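Local coordinates for protein MATE family efflux transporter (Vibrio cholerae, PDB 6IDP) that probably exports drugs and other toxic compounds across the bacterial membrane, driven by the H+ gradient, as a MATE multidrug transporter, at residues A145-Y150 with V202-V207; M168-L173 with I198-G203. All blocks are in the same frame, centred on the assembly; numbering follows the deposited sequence.

Overall arrangement
Both contacts sit on helix 189-213, which packs against two helices that follow each other in the chain: helix 124-156 in contact 1 and helix 161-184 in contact 2. Their centres lie about 9 Å apart, on the same side of the chain's centre, and they share Val202 and Gly203. The chain runs through 145-150, then 168-173, then returns to both along 198-207. The contacts join directly where CD2 of Leu147 packs on CD1 of Phe200 at 3.7 Å. Three membrane-spanning helices from the first half of this transporter thus pack into one continuous, largely apolar layer, and the lipid chain OLC (chain B) touches both contacts.

Contact 1. Residues A145-Y150 with V202-V207; sequences AMLYFY and VGIAIV. With OLC ((2R)-2,3-dihydroxypropyl (9Z)-octadec-9-enoate), chain B; OLC ((2R)-2,3-dihydroxypropyl (9Z)-octadec-9-enoate), chain K.
Leu147 reaches across to the backbone of helix 189-213, its CD1 lying 3.6 Å from C of Gly203. Glycine suits this place because, with no side chain, it lets a leucine methyl settle directly on the main chain. The same CD1 also meets CG1 of Val207 at 3.8 Å, one turn further on, while CB of Leu147 packs on CG1 of Ile204 at 3.9 Å. With its CG anti to the backbone N (chi1 -178°), Leu147 sends its two methyls different ways: CD1 to the opposing helix, CD2 to the tail end of OLC (chain B), 3.9 Å from C18. Ile204, in an extended form, stretches CD1 to within 4.0 Å of CB of Met146. At the other end, Val207 presents CG1 to Tyr150, 3.7 Å from its CB, and CG2 of Ile204 comes obliquely to CE2 of the same ring at 4.3 Å. No hydrogen bond crosses between the segments; the join, between two transmembrane helices of the all-helical MATE fold, rests on apolar contacts. The segments run nearly side by side, 30° apart with axes 9.5 Å from each other, and at this spacing Leu147, Ile204 and Val207 bridge the helices, with Met146 and Tyr150 at the two ends. Further out, Met146 and Tyr150 also touch Ile95 of helix 84-111, and Phe149 rests on Gln64 and Leu67 of helix 54-80. Val207 also touches Leu166 of helix 161-184. Ala205, which does not reach 145-150, meets a second lipid chain, OLC (chain K).

Contact 2. Residues M168-L173 with I198-G203; sequences MVTSVL and IAFGVG. With OLC ((2R)-2,3-dihydroxypropyl (9Z)-octadec-9-enoate), chain O; OLC ((2R)-2,3-dihydroxypropyl (9Z)-octadec-9-enoate), chain B.
Thr170 faces Ala199 and Phe200 while its hydroxyl turns back to its own helix: OG1 is hydrogen-bonded to Leu166 O and, weakly, to Met167 O, so the polar end is satisfied at home. Chi1 of 59° puts OG1 between the backbone N and the carbonyl carbon, and this turns the methyl outward, CG2 lying 3.4 Å from O of Ala199. Ala199 and Gly203, four residues apart, form a small-xxx-small (GxxxG-like) face on helix 189-213, a familiar device for close packing in membrane proteins such as this MATE transporter. The helices run roughly antiparallel at 152°, with segment axes 8.6 Å apart, and Thr170 fits over the small face, CG2 also resting 3.9 Å from CA of Gly203. Beside it, Leu173 uses one methyl branch across Val202: CD2 comes to 3.7 Å from CG2 of Val202, the two side chains crossing at about a right angle. Apolar branches suit this flank, where Val202 lies near a bound lipid. On the other flank, the Phe200 ring meets OG1 of Thr170 at its edge, near the ring plane, and touches Thr143 of helix 124-156. Lipid tails pack against this ring: C16 of OLC (chain B) lies over one face, and C18 of OLC (chain O) comes obliquely to 3.4 Å from CZ of Phe200.

Contact 1. Residues A145-Y150 with V202-V207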
ATOM      1  N   ALA A 145      -7.076  -7.248   8.403  1.00 33.59           N
ATOM      2  CA  ALA A 145      -5.693  -7.193   8.858  1.00 32.73           C
ATOM      3  C   ALA A 145      -5.118  -8.597   9.027  1.00 35.58           C
ATOM      4  O   ALA A 145      -3.986  -8.859   8.625  1.00 38.19           O
ATOM      5  CB  ALA A 145      -5.596  -6.419  10.163  1.00 27.13           C
ATOM      6  N   MET A 146      -5.909  -9.493   9.617  1.00 29.37           N
ATOM      7  CA  MET A 146      -5.487 -10.869   9.849  1.00 27.46           C
ATOM      8  C   MET A 146      -5.258 -11.629   8.549  1.00 28.07           C
ATOM      9  O   MET A 146      -4.288 -12.378   8.427  1.00 27.81           O
ATOM     10  CB  MET A 146      -6.519 -11.613  10.699  1.00 24.56           C
ATOM     11  CG  MET A 146      -6.656 -11.086  12.109  1.00 31.87           C
ATOM     12  SD  MET A 146      -5.083 -11.024  12.983  1.00 48.87           S
ATOM     13  CE  MET A 146      -4.556 -12.735  12.882  1.00 28.87           C
ATOM     14  N   LEU A 147      -6.164 -11.452   7.591  1.00 21.83           N
ATOM     15  CA  LEU A 147      -6.001 -12.057   6.275  1.00 33.50           C
ATOM     16  C   LEU A 147      -4.721 -11.536   5.627  1.00 34.18           C
ATOM     17  O   LEU A 147      -3.973 -12.293   5.009  1.00 34.13           O
ATOM     18  CB  LEU A 147      -7.214 -11.769   5.385  1.00 29.78           C
ATOM     19  CG  LEU A 147      -7.225 -12.387   3.984  1.00 24.45           C
ATOM     20  CD1 LEU A 147      -7.057 -13.897   4.057  1.00 22.94           C
ATOM     21  CD2 LEU A 147      -8.506 -12.033   3.244  1.00 24.11           C
ATOM     22  N   TYR A 148      -4.468 -10.240   5.792  1.00 31.73           N
ATOM     23  CA  TYR A 148      -3.270  -9.618   5.246  1.00 29.87           C
ATOM     24  C   TYR A 148      -1.999 -10.187   5.881  1.00 30.96           C
ATOM     25  O   TYR A 148      -0.984 -10.359   5.203  1.00 29.95           O
ATOM     26  CB  TYR A 148      -3.318  -8.097   5.433  1.00 28.39           C
ATOM     27  CG  TYR A 148      -2.152  -7.378   4.787  1.00 36.80           C
ATOM     28  CD1 TYR A 148      -2.154  -7.097   3.428  1.00 39.52           C
ATOM     29  CD2 TYR A 148      -1.046  -6.987   5.534  1.00 33.37           C
ATOM     30  CE1 TYR A 148      -1.092  -6.446   2.828  1.00 37.03           C
ATOM     31  CE2 TYR A 148       0.024  -6.334   4.942  1.00 32.04           C
ATOM     32  CZ  TYR A 148      -0.007  -6.066   3.588  1.00 36.45           C
ATOM     33  OH  TYR A 148       1.048  -5.416   2.991  1.00 41.04           O
ATOM     34  N   PHE A 149      -2.057 -10.474   7.177  1.00 28.55           N
ATOM     35  CA  PHE A 149      -0.911 -11.042   7.879  1.00 26.80           C
ATOM     36  C   PHE A 149      -0.613 -12.455   7.382  1.00 25.75           C
ATOM     37  O   PHE A 149       0.549 -12.843   7.256  1.00 29.00           O
ATOM     38  CB  PHE A 149      -1.146 -11.045   9.394  1.00 27.70           C
ATOM     39  CG  PHE A 149      -1.318  -9.673   9.986  1.00 30.30           C
ATOM     40  CD1 PHE A 149      -0.623  -8.586   9.474  1.00 31.38           C
ATOM     41  CD2 PHE A 149      -2.183  -9.468  11.053  1.00 29.15           C
ATOM     42  CE1 PHE A 149      -0.786  -7.320  10.020  1.00 34.82           C
ATOM     43  CE2 PHE A 149      -2.353  -8.204  11.599  1.00 26.63           C
ATOM     44  CZ  PHE A 149      -1.653  -7.133  11.085  1.00 32.52           C
ATOM     45  N   TYR A 150      -1.663 -13.224   7.103  1.00 23.73           N
ATOM     46  CA  TYR A 150      -1.496 -14.536   6.485  1.00 25.92           C
ATOM     47  C   TYR A 150      -0.863 -14.397   5.106  1.00 26.01           C
ATOM     48  O   TYR A 150       0.002 -15.189   4.728  1.00 30.15           O
ATOM     49  CB  TYR A 150      -2.831 -15.273   6.369  1.00 19.73           C
ATOM     50  CG  TYR A 150      -3.263 -15.999   7.623  1.00 30.75           C
ATOM     51  CD1 TYR A 150      -2.557 -17.100   8.091  1.00 31.27           C
ATOM     52  CD2 TYR A 150      -4.393 -15.600   8.327  1.00 27.12           C
ATOM     53  CE1 TYR A 150      -2.955 -17.773   9.235  1.00 31.44           C
ATOM     54  CE2 TYR A 150      -4.799 -16.265   9.467  1.00 28.09           C
ATOM     55  CZ  TYR A 150      -4.078 -17.349   9.916  1.00 36.58           C
ATOM     56  OH  TYR A 150      -4.482 -18.010  11.052  1.00 38.26           O
ATOM     57  N   VAL A 202     -14.039 -15.770   4.720  1.00 34.08           N
ATOM     58  CA  VAL A 202     -13.898 -16.917   3.833  1.00 31.48           C
ATOM     59  C   VAL A 202     -12.446 -17.055   3.384  1.00 31.71           C
ATOM     60  O   VAL A 202     -11.920 -18.164   3.284  1.00 31.87           O
ATOM     61  CB  VAL A 202     -14.824 -16.794   2.607  1.00 32.82           C
ATOM     62  CG1 VAL A 202     -14.480 -17.840   1.556  1.00 39.20           C
ATOM     63  CG2 VAL A 202     -16.275 -16.928   3.032  1.00 30.52           C
ATOM     64  N   GLY A 203     -11.798 -15.920   3.134  1.00 29.46           N
ATOM     65  CA  GLY A 203     -10.392 -15.914   2.777  1.00 28.40           C
ATOM     66  C   GLY A 203      -9.525 -16.493   3.880  1.00 34.72           C
ATOM     67  O   GLY A 203      -8.594 -17.252   3.615  1.00 35.27           O
ATOM     68  N   ILE A 204      -9.837 -16.136   5.122  1.00 30.97           N
ATOM     69  CA  ILE A 204      -9.093 -16.635   6.272  1.00 32.88           C
ATOM     70  C   ILE A 204      -9.292 -18.138   6.432  1.00 32.28           C
ATOM     71  O   ILE A 204      -8.338 -18.880   6.674  1.00 26.75           O
ATOM     72  CB  ILE A 204      -9.509 -15.916   7.570  1.00 32.28           C
ATOM     73  CG1 ILE A 204      -8.979 -14.482   7.571  1.00 26.60           C
ATOM     74  CG2 ILE A 204      -8.989 -16.658   8.794  1.00 33.48           C
ATOM     75  CD1 ILE A 204      -9.325 -13.705   8.818  1.00 27.12           C
ATOM     76  N   ALA A 205     -10.536 -18.580   6.277  1.00 30.61           N
ATOM     77  CA  ALA A 205     -10.872 -19.993   6.394  1.00 36.29           C
ATOM     78  C   ALA A 205     -10.127 -20.843   5.365  1.00 33.42           C
ATOM     79  O   ALA A 205      -9.892 -22.028   5.588  1.00 32.15           O
ATOM     80  CB  ALA A 205     -12.375 -20.190   6.256  1.00 25.84           C
ATOM     81  N   ILE A 206      -9.759 -20.234   4.242  1.00 31.26           N
ATOM     82  CA  ILE A 206      -9.074 -20.956   3.174  1.00 33.90           C
ATOM     83  C   ILE A 206      -7.551 -20.936   3.331  1.00 32.74           C
ATOM     84  O   ILE A 206      -6.893 -21.961   3.153  1.00 35.93           O
ATOM     85  CB  ILE A 206      -9.445 -20.383   1.787  1.00 38.67           C
ATOM     86  CG1 ILE A 206     -10.925 -20.630   1.489  1.00 36.51           C
ATOM     87  CG2 ILE A 206      -8.586 -21.011   0.697  1.00 39.18           C
ATOM     88  CD1 ILE A 206     -11.390 -20.052   0.171  1.00 31.81           C
ATOM     89  N   VAL A 207      -6.995 -19.777   3.676  1.00 34.70           N
ATOM     90  CA  VAL A 207      -5.543 -19.613   3.670  1.00 34.52           C
ATOM     91  C   VAL A 207      -4.867 -20.187   4.921  1.00 35.33           C
ATOM     92  O   VAL A 207      -3.739 -20.676   4.848  1.00 29.14           O
ATOM     93  CB  VAL A 207      -5.148 -18.120   3.514  1.00 26.07           C
ATOM     94  CG1 VAL A 207      -5.511 -17.310   4.754  1.00 25.86           C
ATOM     95  CG2 VAL A 207      -3.664 -17.987   3.192  1.00 22.41           C
TER
HETATM   96  C18 OLC B 501      -7.302  -8.805   1.515  1.00 54.74           C
HETATM   97  C10 OLC B 501      -3.418  -2.961   0.920  1.00 69.11           C
HETATM   98  C9  OLC B 501      -2.269  -2.883   0.218  1.00 67.69           C
HETATM   99  C17 OLC B 501      -6.391  -7.951   2.370  1.00 57.25           C
HETATM  100  C11 OLC B 501      -3.392  -3.287   2.397  1.00 69.06           C
HETATM  101  C8  OLC B 501      -0.940  -3.121   0.899  1.00 66.55           C
HETATM  102  C16 OLC B 501      -7.212  -7.218   3.410  1.00 62.56           C
HETATM  103  C12 OLC B 501      -4.804  -3.503   2.900  1.00 71.69           C
HETATM  104  C15 OLC B 501      -6.571  -5.883   3.732  1.00 65.63           C
HETATM  105  C13 OLC B 501      -5.527  -4.468   1.984  1.00 73.65           C
HETATM  106  C14 OLC B 501      -6.835  -4.898   2.614  1.00 71.61           C
HETATM  107  C18 OLC K 510     -15.531 -21.620   2.783  1.00 56.74           C
HETATM  108  C17 OLC K 510     -14.688 -22.130   3.933  1.00 56.56           C
HETATM  109  C16 OLC K 510     -13.909 -23.353   3.499  1.00 50.01           C
HETATM  110  C12 OLC K 510     -10.386 -26.563   4.846  1.00 52.86           C
HETATM  111  C15 OLC K 510     -13.034 -23.831   4.636  1.00 49.95           C
HETATM  112  C13 OLC K 510     -11.335 -25.486   5.329  1.00 49.57           C
HETATM  113  C14 OLC K 510     -12.155 -24.970   4.166  1.00 47.89           C

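Contact 2. Residues M168-L173 with I198-G203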
ATOM      1  N   MET A 168      -8.507 -12.057  -5.386  1.00 36.33           N
ATOM      2  CA  MET A 168      -9.518 -12.082  -6.435  1.00 38.83           C
ATOM      3  C   MET A 168     -10.811 -12.701  -5.916  1.00 41.28           C
ATOM      4  O   MET A 168     -11.900 -12.185  -6.166  1.00 47.42           O
ATOM      5  CB  MET A 168      -9.016 -12.848  -7.662  1.00 41.41           C
ATOM      6  CG  MET A 168      -7.778 -12.237  -8.304  1.00 50.84           C
ATOM      7  SD  MET A 168      -7.621 -12.578 -10.072  1.00103.73           S
ATOM      8  CE  MET A 168      -7.214 -14.321 -10.066  1.00 66.51           C
ATOM      9  N   VAL A 169     -10.681 -13.802  -5.183  1.00 39.93           N
ATOM     10  CA  VAL A 169     -11.838 -14.523  -4.662  1.00 42.58           C
ATOM     11  C   VAL A 169     -12.646 -13.674  -3.682  1.00 42.31           C
ATOM     12  O   VAL A 169     -13.867 -13.577  -3.798  1.00 39.39           O
ATOM     13  CB  VAL A 169     -11.415 -15.833  -3.971  1.00 41.96           C
ATOM     14  CG1 VAL A 169     -12.607 -16.484  -3.286  1.00 40.11           C
ATOM     15  CG2 VAL A 169     -10.794 -16.782  -4.984  1.00 40.78           C
ATOM     16  N   THR A 170     -11.964 -13.050  -2.726  1.00 37.61           N
ATOM     17  CA  THR A 170     -12.647 -12.229  -1.733  1.00 35.19           C
ATOM     18  C   THR A 170     -13.240 -10.966  -2.361  1.00 40.37           C
ATOM     19  O   THR A 170     -14.277 -10.478  -1.915  1.00 40.24           O
ATOM     20  CB  THR A 170     -11.707 -11.836  -0.573  1.00 31.56           C
ATOM     21  OG1 THR A 170     -10.581 -11.113  -1.086  1.00 35.73           O
ATOM     22  CG2 THR A 170     -11.220 -13.078   0.165  1.00 27.98           C
ATOM     23  N   SER A 171     -12.584 -10.447  -3.397  1.00 36.31           N
ATOM     24  CA  SER A 171     -13.087  -9.278  -4.118  1.00 38.53           C
ATOM     25  C   SER A 171     -14.407  -9.578  -4.818  1.00 38.48           C
ATOM     26  O   SER A 171     -15.351  -8.794  -4.741  1.00 42.12           O
ATOM     27  CB  SER A 171     -12.065  -8.789  -5.147  1.00 39.51           C
ATOM     28  OG  SER A 171     -10.894  -8.307  -4.516  1.00 45.90           O
ATOM     29  N   VAL A 172     -14.459 -10.713  -5.508  1.00 42.16           N
ATOM     30  CA  VAL A 172     -15.671 -11.145  -6.192  1.00 49.49           C
ATOM     31  C   VAL A 172     -16.759 -11.471  -5.178  1.00 53.58           C
ATOM     32  O   VAL A 172     -17.912 -11.060  -5.333  1.00 50.65           O
ATOM     33  CB  VAL A 172     -15.411 -12.375  -7.089  1.00 50.68           C
ATOM     34  CG1 VAL A 172     -16.713 -13.093  -7.419  1.00 55.80           C
ATOM     35  CG2 VAL A 172     -14.692 -11.959  -8.359  1.00 53.08           C
ATOM     36  N   LEU A 173     -16.380 -12.197  -4.131  1.00 47.90           N
ATOM     37  CA  LEU A 173     -17.324 -12.584  -3.089  1.00 45.65           C
ATOM     38  C   LEU A 173     -17.919 -11.355  -2.401  1.00 44.53           C
ATOM     39  O   LEU A 173     -19.121 -11.303  -2.142  1.00 43.00           O
ATOM     40  CB  LEU A 173     -16.642 -13.499  -2.067  1.00 43.94           C
ATOM     41  CG  LEU A 173     -17.543 -14.220  -1.065  1.00 55.99           C
ATOM     42  CD1 LEU A 173     -18.704 -14.896  -1.779  1.00 63.58           C
ATOM     43  CD2 LEU A 173     -16.743 -15.241  -0.268  1.00 56.82           C
ATOM     44  N   ILE A 198     -17.553 -11.247   5.978  1.00 31.78           N
ATOM     45  CA  ILE A 198     -17.787 -12.582   5.444  1.00 35.47           C
ATOM     46  C   ILE A 198     -16.780 -12.921   4.348  1.00 35.61           C
ATOM     47  O   ILE A 198     -16.193 -14.002   4.353  1.00 35.56           O
ATOM     48  CB  ILE A 198     -19.217 -12.723   4.897  1.00 36.43           C
ATOM     49  CG1 ILE A 198     -20.228 -12.427   6.005  1.00 38.38           C
ATOM     50  CG2 ILE A 198     -19.440 -14.119   4.333  1.00 33.81           C
ATOM     51  CD1 ILE A 198     -21.667 -12.559   5.574  1.00 36.61           C
ATOM     52  N   ALA A 199     -16.576 -11.986   3.423  1.00 31.65           N
ATOM     53  CA  ALA A 199     -15.616 -12.160   2.336  1.00 31.20           C
ATOM     54  C   ALA A 199     -14.207 -12.444   2.859  1.00 34.32           C
ATOM     55  O   ALA A 199     -13.596 -13.449   2.499  1.00 37.62           O
ATOM     56  CB  ALA A 199     -15.607 -10.931   1.443  1.00 32.45           C
ATOM     57  N   PHE A 200     -13.698 -11.553   3.705  1.00 30.38           N
ATOM     58  CA  PHE A 200     -12.379 -11.729   4.301  1.00 29.01           C
ATOM     59  C   PHE A 200     -12.345 -12.945   5.221  1.00 33.96           C
ATOM     60  O   PHE A 200     -11.299 -13.569   5.401  1.00 37.80           O
ATOM     61  CB  PHE A 200     -11.965 -10.480   5.078  1.00 28.17           C
ATOM     62  CG  PHE A 200     -11.527  -9.339   4.207  1.00 33.48           C
ATOM     63  CD1 PHE A 200     -11.178  -9.548   2.882  1.00 44.58           C
ATOM     64  CD2 PHE A 200     -11.456  -8.055   4.718  1.00 36.40           C
ATOM     65  CE1 PHE A 200     -10.771  -8.490   2.084  1.00 46.64           C
ATOM     66  CE2 PHE A 200     -11.044  -6.997   3.928  1.00 39.49           C
ATOM     67  CZ  PHE A 200     -10.701  -7.216   2.612  1.00 38.55           C
ATOM     68  N   GLY A 201     -13.494 -13.271   5.805  1.00 36.53           N
ATOM     69  CA  GLY A 201     -13.607 -14.425   6.676  1.00 31.05           C
ATOM     70  C   GLY A 201     -13.433 -15.716   5.902  1.00 34.51           C
ATOM     71  O   GLY A 201     -12.768 -16.646   6.363  1.00 33.46           O
ATOM     72  N   VAL A 202     -14.039 -15.770   4.720  1.00 34.08           N
ATOM     73  CA  VAL A 202     -13.898 -16.917   3.833  1.00 31.48           C
ATOM     74  C   VAL A 202     -12.446 -17.055   3.384  1.00 31.71           C
ATOM     75  O   VAL A 202     -11.920 -18.164   3.284  1.00 31.87           O
ATOM     76  CB  VAL A 202     -14.824 -16.794   2.607  1.00 32.82           C
ATOM     77  CG1 VAL A 202     -14.480 -17.840   1.556  1.00 39.20           C
ATOM     78  CG2 VAL A 202     -16.275 -16.928   3.032  1.00 30.52           C
ATOM     79  N   GLY A 203     -11.798 -15.920   3.134  1.00 29.46           N
ATOM     80  CA  GLY A 203     -10.392 -15.914   2.777  1.00 28.40           C
ATOM     81  C   GLY A 203      -9.525 -16.493   3.880  1.00 34.72           C
ATOM     82  O   GLY A 203      -8.594 -17.252   3.615  1.00 35.27           O
TER
HETATM   83  C18 OLC O 514     -12.605  -5.925   0.098  1.00 56.88           C
HETATM   84  C17 OLC O 514     -12.062  -4.513   0.168  1.00 62.52           C
HETATM   85  C16 OLC O 514     -11.851  -4.101   1.608  1.00 61.70           C
HETATM   86  C15 OLC O 514     -10.721  -3.097   1.676  1.00 63.70           C
HETATM   87  C14 OLC O 514     -10.150  -3.064   3.077  1.00 61.64           C
HETATM   88  C18 OLC B 501      -7.302  -8.805   1.515  1.00 54.74           C
HETATM   89  C10 OLC B 501      -3.418  -2.961   0.920  1.00 69.11           C
HETATM   90  C9  OLC B 501      -2.269  -2.883   0.218  1.00 67.69           C
HETATM   91  C17 OLC B 501      -6.391  -7.951   2.370  1.00 57.25           C
HETATM   92  C11 OLC B 501      -3.392  -3.287   2.397  1.00 69.06           C
HETATM   93  C8  OLC B 501      -0.940  -3.121   0.899  1.00 66.55           C
HETATM   94  C16 OLC B 501      -7.212  -7.218   3.410  1.00 62.56           C
HETATM   95  C12 OLC B 501      -4.804  -3.503   2.900  1.00 71.69           C
HETATM   96  C15 OLC B 501      -6.571  -5.883   3.732  1.00 65.63           C
HETATM   97  C13 OLC B 501      -5.527  -4.468   1.984  1.00 73.65           C
HETATM   98  C14 OLC B 501      -6.835  -4.898   2.614  1.00 71.61           C